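PDB 3B40: probable dipeptidase from Pseudomonas aeruginosa, which probably hydrolyses dipeptides as a metal-dependent dipeptidase of the M19 family. Local coordinates for residues A172-R176 with S212-T216; L178-N182 with P303-T309; G266-L271 with D362-V366. The protein carries 11 engineered substitutions. One frame throughout, in Å; residues are numbered along the deposited sequence.

Interaction 1: A172-R176 with S212-T216. Engineered in segment 172-176: Ala-172 (natural residue Ser).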
loop_
_atom_site.group_PDB
_atom_site.type_symbol
_atom_site.label_atom_id
_atom_site.label_comp_id
_atom_site.label_asym_id
_atom_site.label_seq_id
_atom_site.Cartn_x
_atom_site.Cartn_y
_atom_site.Cartn_z
ATOM N N ALA A 172 -12.158 -11.735 3.262
ATOM C CA ALA A 172 -11.761 -10.923 4.408
ATOM C C ALA A 172 -12.589 -9.647 4.462
ATOM O O ALA A 172 -12.874 -9.048 3.407
ATOM C CB ALA A 172 -10.282 -10.554 4.265
ATOM N N ASP A 173 -12.928 -9.210 5.675
ATOM C CA ASP A 173 -13.521 -7.868 5.900
ATOM C C ASP A 173 -12.470 -6.763 5.725
ATOM O O ASP A 173 -11.310 -6.926 6.106
ATOM C CB ASP A 173 -14.113 -7.715 7.305
ATOM C CG ASP A 173 -15.256 -8.704 7.605
ATOM O OD1 ASP A 173 -15.956 -9.170 6.673
ATOM O OD2 ASP A 173 -15.449 -9.014 8.806
ATOM N N SER A 174 -12.906 -5.612 5.231
ATOM C CA SER A 174 -11.995 -4.505 5.051
ATOM C C SER A 174 -12.055 -3.576 6.277
ATOM O O SER A 174 -13.045 -3.559 6.998
ATOM C CB SER A 174 -12.337 -3.754 3.763
ATOM O OG SER A 174 -11.593 -2.543 3.653
ATOM N N SER A 175 -11.002 -2.809 6.507
ATOM C CA SER A 175 -11.068 -1.738 7.500
ATOM C C SER A 175 -11.939 -0.577 6.983
ATOM O O SER A 175 -12.358 0.298 7.750
ATOM C CB SER A 175 -9.661 -1.259 7.853
ATOM O OG SER A 175 -8.976 -0.660 6.735
ATOM N N ARG A 176 -12.211 -0.578 5.675
ATOM C CA ARG A 176 -12.989 0.500 5.044
ATOM C C ARG A 176 -14.114 -0.092 4.229
ATOM O O ARG A 176 -14.024 -0.129 2.986
ATOM C CB ARG A 176 -12.083 1.366 4.167
ATOM C CG ARG A 176 -11.188 2.307 4.985
ATOM C CD ARG A 176 -10.390 3.213 4.056
ATOM N NE ARG A 176 -9.345 2.473 3.337
ATOM C CZ ARG A 176 -8.459 3.034 2.512
ATOM N NH1 ARG A 176 -7.537 2.276 1.905
ATOM N NH2 ARG A 176 -8.500 4.352 2.286
ATOM N N SER A 212 -2.146 -4.873 5.311
ATOM C CA SER A 212 -2.611 -3.488 5.106
ATOM C C SER A 212 -3.979 -3.548 4.416
ATOM O O SER A 212 -4.137 -4.348 3.505
ATOM C CB SER A 212 -1.619 -2.682 4.255
ATOM O OG SER A 212 -0.481 -2.318 5.026
ATOM N N GLN A 213 -4.944 -2.736 4.890
ATOM C CA GLN A 213 -6.313 -2.601 4.328
ATOM C C GLN A 213 -7.365 -3.539 4.976
ATOM O O GLN A 213 -8.571 -3.303 4.874
ATOM C CB GLN A 213 -6.344 -2.750 2.796
ATOM C CG GLN A 213 -5.382 -1.825 1.946
ATOM C CD GLN A 213 -6.013 -0.585 1.360
ATOM O OE1 GLN A 213 -7.207 -0.331 1.540
ATOM N NE2 GLN A 213 -5.196 0.222 0.616
ATOM N N MET A 214 -6.894 -4.618 5.602
ATOM C CA MET A 214 -7.731 -5.626 6.246
ATOM C C MET A 214 -8.317 -5.076 7.553
ATOM O O MET A 214 -7.657 -4.324 8.250
ATOM C CB MET A 214 -6.861 -6.860 6.575
ATOM C CG MET A 214 -6.439 -7.688 5.317
ATOM S SD MET A 214 -5.452 -9.198 5.619
ATOM C CE MET A 214 -6.675 -10.366 6.164
ATOM N N SER A 215 -9.540 -5.482 7.903
ATOM C CA SER A 215 -10.141 -5.146 9.196
ATOM C C SER A 215 -9.257 -5.663 10.357
ATOM O O SER A 215 -8.372 -6.538 10.163
ATOM C CB SER A 215 -11.561 -5.733 9.288
ATOM O OG SER A 215 -11.495 -7.090 9.648
ATOM N N THR A 216 -9.473 -5.119 11.546
ATOM C CA THR A 216 -8.730 -5.541 12.739
ATOM C C THR A 216 -8.919 -7.002 13.095
ATOM O O THR A 216 -7.941 -7.694 13.391
ATOM C CB THR A 216 -9.047 -4.651 13.946
ATOM O OG1 THR A 216 -8.541 -3.336 13.652
ATOM C CG2 THR A 216 -8.342 -5.184 15.236
HETATM O O HOH W 1 -13.804 -7.821 10.631
HETATM O O HOH W 2 -9.147 -0.419 3.618
HETATM O O HOH W 3 -6.495 -1.782 7.476
#

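Interaction 2: L178-N182 with P303-T309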
loop_
_atom_site.group_PDB
_atom_site.type_symbol
_atom_site.label_atom_id
_atom_site.label_comp_id
_atom_site.label_asym_id
_atom_site.label_seq_id
_atom_site.Cartn_x
_atom_site.Cartn_y
_atom_site.Cartn_z
ATOM N N LEU A 178 -17.365 -0.145 2.181
ATOM C CA LEU A 178 -18.018 0.899 1.392
ATOM C C LEU A 178 -19.532 0.774 1.316
ATOM O O LEU A 178 -20.056 -0.233 0.801
ATOM C CB LEU A 178 -17.529 0.894 -0.042
ATOM C CG LEU A 178 -16.153 1.418 -0.391
ATOM C CD1 LEU A 178 -16.162 1.638 -1.919
ATOM C CD2 LEU A 178 -15.857 2.707 0.386
ATOM N N PRO A 179 -20.236 1.840 1.726
ATOM C CA PRO A 179 -21.694 1.838 1.656
ATOM C C PRO A 179 -22.213 1.793 0.213
ATOM O O PRO A 179 -23.292 1.273 -0.029
ATOM C CB PRO A 179 -22.082 3.136 2.349
ATOM C CG PRO A 179 -20.917 4.027 2.200
ATOM C CD PRO A 179 -19.707 3.111 2.252
ATOM N N PHE A 180 -21.427 2.293 -0.736
ATOM C CA PHE A 180 -21.723 2.103 -2.170
ATOM C C PHE A 180 -21.786 0.622 -2.627
ATOM O O PHE A 180 -22.487 0.299 -3.602
ATOM C CB PHE A 180 -20.703 2.878 -3.008
ATOM C CG PHE A 180 -21.110 3.053 -4.448
ATOM C CD1 PHE A 180 -22.191 3.874 -4.788
ATOM C CD2 PHE A 180 -20.392 2.431 -5.461
ATOM C CE1 PHE A 180 -22.587 4.052 -6.145
ATOM C CE2 PHE A 180 -20.774 2.596 -6.819
ATOM C CZ PHE A 180 -21.862 3.415 -7.155
ATOM N N PHE A 181 -21.056 -0.268 -1.942
ATOM C CA PHE A 181 -21.089 -1.729 -2.218
ATOM C C PHE A 181 -22.114 -2.466 -1.325
ATOM O O PHE A 181 -22.157 -3.702 -1.286
ATOM C CB PHE A 181 -19.706 -2.347 -1.957
ATOM C CG PHE A 181 -18.607 -1.850 -2.879
ATOM C CD1 PHE A 181 -18.911 -1.168 -4.064
ATOM C CD2 PHE A 181 -17.256 -2.128 -2.578
ATOM C CE1 PHE A 181 -17.870 -0.721 -4.913
ATOM C CE2 PHE A 181 -16.221 -1.694 -3.409
ATOM C CZ PHE A 181 -16.528 -0.986 -4.584
ATOM N N ASN A 182 -22.877 -1.685 -0.570
ATOM C CA ASN A 182 -23.829 -2.157 0.457
ATOM C C ASN A 182 -23.112 -2.941 1.574
ATOM O O ASN A 182 -23.666 -3.857 2.160
ATOM C CB ASN A 182 -24.999 -2.946 -0.186
ATOM C CG ASN A 182 -26.136 -3.222 0.798
ATOM O OD1 ASN A 182 -26.433 -2.388 1.650
ATOM N ND2 ASN A 182 -26.760 -4.408 0.695
ATOM N N PRO A 303 -16.455 8.507 1.399
ATOM C CA PRO A 303 -17.900 8.426 1.626
ATOM C C PRO A 303 -18.316 7.137 2.341
ATOM O O PRO A 303 -18.748 6.193 1.688
ATOM C CB PRO A 303 -18.478 8.483 0.207
ATOM C CG PRO A 303 -17.353 8.043 -0.675
ATOM C CD PRO A 303 -16.121 8.534 -0.037
ATOM N N GLY A 304 -18.211 7.122 3.666
ATOM C CA GLY A 304 -18.360 5.876 4.449
ATOM C C GLY A 304 -19.671 5.708 5.213
ATOM O O GLY A 304 -19.965 4.635 5.759
ATOM N N ASP A 305 -20.480 6.750 5.262
ATOM C CA ASP A 305 -21.745 6.695 6.025
ATOM C C ASP A 305 -22.631 5.572 5.525
ATOM O O ASP A 305 -22.884 5.469 4.316
ATOM C CB ASP A 305 -22.500 8.012 5.948
ATOM C CG ASP A 305 -21.711 9.156 6.522
ATOM O OD1 ASP A 305 -22.085 9.630 7.615
ATOM O OD2 ASP A 305 -20.716 9.587 5.884
ATOM N N PRO A 306 -23.037 4.677 6.434
ATOM C CA PRO A 306 -23.847 3.488 6.133
ATOM C C PRO A 306 -25.115 3.770 5.328
ATOM O O PRO A 306 -25.420 3.027 4.402
ATOM C CB PRO A 306 -24.156 2.928 7.527
ATOM C CG PRO A 306 -22.935 3.280 8.296
ATOM C CD PRO A 306 -22.633 4.688 7.853
ATOM N N ILE A 307 -25.833 4.830 5.683
ATOM C CA ILE A 307 -27.075 5.209 4.977
ATOM C C ILE A 307 -26.842 5.471 3.482
ATOM O O ILE A 307 -27.769 5.352 2.691
ATOM C CB ILE A 307 -27.749 6.451 5.649
ATOM C CG1 ILE A 307 -29.192 6.671 5.162
ATOM C CG2 ILE A 307 -26.916 7.697 5.416
ATOM C CD1 ILE A 307 -30.128 5.609 5.513
ATOM N N ILE A 308 -25.598 5.778 3.092
ATOM C CA ILE A 308 -25.280 6.073 1.669
ATOM C C ILE A 308 -25.695 4.878 0.774
ATOM O O ILE A 308 -25.954 5.034 -0.420
ATOM C CB ILE A 308 -23.783 6.503 1.500
ATOM C CG1 ILE A 308 -23.539 7.880 2.160
ATOM C CG2 ILE A 308 -23.367 6.484 0.027
ATOM C CD1 ILE A 308 -22.075 8.321 2.254
ATOM N N THR A 309 -25.847 3.689 1.348
ATOM C CA THR A 309 -26.261 2.544 0.517
ATOM C C THR A 309 -27.633 2.727 -0.186
ATOM O O THR A 309 -27.873 2.127 -1.249
ATOM C CB THR A 309 -26.276 1.198 1.297
ATOM O OG1 THR A 309 -26.452 0.111 0.362
ATOM C CG2 THR A 309 -27.408 1.165 2.341
#

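Interaction 3: G266-L271 with D362-V366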
loop_
_atom_site.group_PDB
_atom_site.type_symbol
_atom_site.label_atom_id
_atom_site.label_comp_id
_atom_site.label_asym_id
_atom_site.label_seq_id
_atom_site.Cartn_x
_atom_site.Cartn_y
_atom_site.Cartn_z
ATOM N N GLY A 266 3.798 6.908 3.194
ATOM C CA GLY A 266 3.726 8.359 2.952
ATOM C C GLY A 266 2.379 8.790 2.377
ATOM O O GLY A 266 2.319 9.390 1.288
ATOM N N PHE A 267 1.297 8.453 3.078
ATOM C CA PHE A 267 -0.042 8.855 2.644
ATOM C C PHE A 267 -0.508 10.021 3.521
ATOM O O PHE A 267 -0.745 9.844 4.736
ATOM C CB PHE A 267 -1.047 7.691 2.651
ATOM C CG PHE A 267 -2.292 7.987 1.869
ATOM C CD1 PHE A 267 -2.439 7.526 0.564
ATOM C CD2 PHE A 267 -3.300 8.764 2.418
ATOM C CE1 PHE A 267 -3.563 7.830 -0.173
ATOM C CE2 PHE A 267 -4.445 9.068 1.691
ATOM C CZ PHE A 267 -4.577 8.601 0.388
ATOM N N PRO A 268 -0.531 11.236 2.942
ATOM C CA PRO A 268 -0.647 12.442 3.784
ATOM C C PRO A 268 -1.783 12.405 4.825
ATOM O O PRO A 268 -1.536 12.657 6.014
ATOM C CB PRO A 268 -0.819 13.589 2.772
ATOM C CG PRO A 268 -0.792 13.007 1.444
ATOM C CD PRO A 268 -0.354 11.574 1.518
ATOM N N ALA A 269 -3.001 12.068 4.407
ATOM C CA ALA A 269 -4.146 12.059 5.342
ATOM C C ALA A 269 -4.114 10.982 6.422
ATOM O O ALA A 269 -4.942 11.018 7.349
ATOM C CB ALA A 269 -5.500 11.989 4.577
ATOM N N TYR A 270 -3.200 10.018 6.317
ATOM C CA TYR A 270 -3.073 9.001 7.352
ATOM C C TYR A 270 -1.999 9.450 8.351
ATOM O O TYR A 270 -1.774 8.771 9.377
ATOM C CB TYR A 270 -2.647 7.624 6.816
ATOM C CG TYR A 270 -3.458 6.917 5.721
ATOM C CD1 TYR A 270 -4.765 7.286 5.391
ATOM C CD2 TYR A 270 -2.879 5.830 5.030
ATOM C CE1 TYR A 270 -5.463 6.611 4.353
ATOM C CE2 TYR A 270 -3.571 5.136 4.012
ATOM C CZ TYR A 270 -4.844 5.546 3.676
ATOM O OH TYR A 270 -5.497 4.854 2.686
ATOM N N LEU A 271 -1.350 10.584 8.052
ATOM C CA LEU A 271 -0.207 11.075 8.829
ATOM C C LEU A 271 -0.493 12.375 9.567
ATOM O O LEU A 271 0.083 12.634 10.619
ATOM C CB LEU A 271 1.021 11.271 7.929
ATOM C CG LEU A 271 1.609 10.030 7.255
ATOM C CD1 LEU A 271 2.605 10.461 6.153
ATOM C CD2 LEU A 271 2.256 9.083 8.274
ATOM N N ASP A 362 -1.536 5.935 -6.142
ATOM C CA ASP A 362 -2.880 5.809 -5.592
ATOM C C ASP A 362 -3.081 6.867 -4.507
ATOM O O ASP A 362 -3.742 6.612 -3.523
ATOM C CB ASP A 362 -3.183 4.369 -5.108
ATOM C CG ASP A 362 -4.703 4.094 -4.921
ATOM O OD1 ASP A 362 -5.551 4.743 -5.567
ATOM O OD2 ASP A 362 -5.059 3.207 -4.107
ATOM N N GLY A 363 -2.474 8.056 -4.685
ATOM C CA GLY A 363 -2.692 9.189 -3.768
ATOM C C GLY A 363 -1.587 9.509 -2.765
ATOM O O GLY A 363 -1.668 10.515 -2.058
ATOM N N GLY A 364 -0.559 8.658 -2.701
ATOM C CA GLY A 364 0.519 8.827 -1.756
ATOM C C GLY A 364 1.579 9.816 -2.223
ATOM O O GLY A 364 1.562 10.293 -3.362
ATOM N N GLY A 365 2.546 10.065 -1.353
ATOM C CA GLY A 365 3.527 11.118 -1.576
ATOM C C GLY A 365 3.246 12.164 -0.534
ATOM O O GLY A 365 2.082 12.472 -0.237
ATOM N N VAL A 366 4.305 12.709 0.047
ATOM C CA VAL A 366 4.151 13.819 0.997
ATOM C C VAL A 366 4.929 15.044 0.472
ATOM O O VAL A 366 5.773 14.916 -0.434
ATOM C CB VAL A 366 4.648 13.431 2.428
ATOM C CG1 VAL A 366 3.815 12.263 3.030
ATOM C CG2 VAL A 366 6.131 13.113 2.429
#

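Interaction 1: A172-R176 with S212-T216
Gln-213 OE1 is gripped by two donors, Arg-176 NH1 and water 2. Arg-176 NH1 reaches Gln-213 OE1 over 2.7 Å. The oxygen sits at the edge of the guanidinium, near its plane, but NH1 stands above the plane of the amide carbonyl. The two flat groups are turned 31° against each other. A bend in the glutamine chain at chi2 (-98°) brings the amide across to the arginine. Gln-213 NE2 is hydrogen-bonded to His-234 NE2, so both ends of the amide are held and its rotation is fixed.

Water 2 makes four bonds. It donates to Gln-213 OE1 and Ser-174 OG, and it accepts from Ser-175 OG and Arg-176 NE. Ser-174 OG also accepts from the backbone N of Arg-176 at 2.9 Å, an ST turn, and bonds to Tyr-165 O. Water 3 joins Ser-175 OG to Met-214 O.

The backbones meet in a single beta bridge of Ser-174 with Met-214. Ser-175 N donates to Gln-213 O at 3.0 Å. Ser-215 N donates to Asp-173 O at 2.9 Å.

At the far end, water 1 donates to Asp-173 OD2 and accepts from Ser-215 OG, the latter over 2.6 Å. Asp-173 is also held by the backbone N atoms of Leu-188 and Gly-190. Ser-215 OG caps Ala-218 N, so this serine is the N-cap of helix 216-225. The apolar part is small: CB of the engineered Ala-172 lies 4.1 Å from Met-214 CE.

Both loops follow parallel strands of the sheet, 160-162 and 208-210. Such buried contacts between neighbouring beta-alpha loops are consistent with the TIM-barrel fold of this family.

Interaction 2: L178-N182 with P303-T309
This is a proline-centred packing contact between two loop regions, its centre about 23 Å from the centre of the chain. Pro-179 lies in the loop after strand 160-162. It fits against residues 303-309, which lead into helix 313-328. Residues 179-181 form a short 3-10 segment, and another starts at 306 and runs on past 309.

The ring of Pro-179 meets backbone carbonyls. Its CG lies 3.1 Å from Pro-303 O, and CD of the same ring is also near that oxygen. Pro-179 CB lies 3.2 Å from Asp-305 O, which also accepts the backbone bond from Ile-308 N. Ile-308 adds an apolar wall, with its CB 3.9 Å from Pro-179 CG.

Thr-309 meets the other end of the proline. Its CA makes a CA-H...O contact of 3.3 Å with Pro-179 O. The same oxygen receives Asn-182 N at 3.0 Å, which closes the 3-10 turn.

A polar link lies at the more exposed margin. Thr-309 OG1 donates to Asn-182 OD1 over 2.8 Å. The hydroxyl stands above the plane of the amide carbonyl, 42° out of it. Thr-309 OG1 points away from its own backbone N (chi1 -170°), which turns it to the asparagine. Both residues also touch a crystal neighbour.

Aromatic residues continue the packing beyond the two segments. Phe-180 stacks with Phe-316 of helix 313-328, and Pro-303 and Ile-308 touch the same residue. Asp-305 turns from the proline and forms a salt bridge with Arg-286.

The two segments share one hydrogen bond and no salt bridge. The contact therefore probably rests on close packing of the Pro-179 ring against carbonyl oxygens and Ile-308, and of Thr-309 on Pro-179 O, with one polar tie between threonine and asparagine.

Interaction 3: G266-L271 with D362-V366
Phe-267 reaches across with one corner of its ring. Its CE1 lies 3.6 Å from Asp-362 O, which sits at the ring edge near the plane. CG is anti to the backbone N (chi1 -164°), and this swings the ring out beside residues 362-364. The ring also passes Gly-363 C and Gly-364 N obliquely. Within the same segment, Phe-267 CD2 lies over the centre of the Tyr-270 ring, 3.5 Å above it. The carboxylate of Asp-362 is held elsewhere, by Tyr-165 OH.

One backbone bond joins the segments. Gly-365 N donates to Gly-266 O over 2.7 Å. The segments follow strands 261-265 and 354-357, which are paired in parallel. This places the contact between neighbouring beta-alpha loops, consistent with the family's TIM barrel. Gly-363 and Gly-365 have positive phi (104° and 112°), backbone angles that suit glycine.

Pro-268 lays the CD corner of its ring on Gly-365 O at 3.1 Å. Val-366 CG1, beside its own backbone N, meets Leu-271 CD1 at 3.8 Å. These two side chains cross at about a right angle. Helix 335-349 continues the apolar patch: Leu-271 touches Ala-341, and Val-366 touches Leu-335.

Interactions 1 and 2 adjoin in sequence through the loop after strand 160-162, yet their centres lie about 16 Å apart and they do not otherwise touch. Interaction 1 does touch interaction 3: Arg-176 NH2 packs 3.1 Å from Tyr-270 OH, although the centres are about 18 Å apart. Tyr-165 is a second connection, since its O meets Ser-174 and its OH meets Asp-362. Interactions 2 and 3 stay separate, with nearest atoms about 11 Å apart. The centres of interactions 1 and 3 lie about 13 and 10 Å from the centre of the chain, that of interaction 2 about 23 Å. None contains a residue of the calcium or cadmium sites identified in the structure.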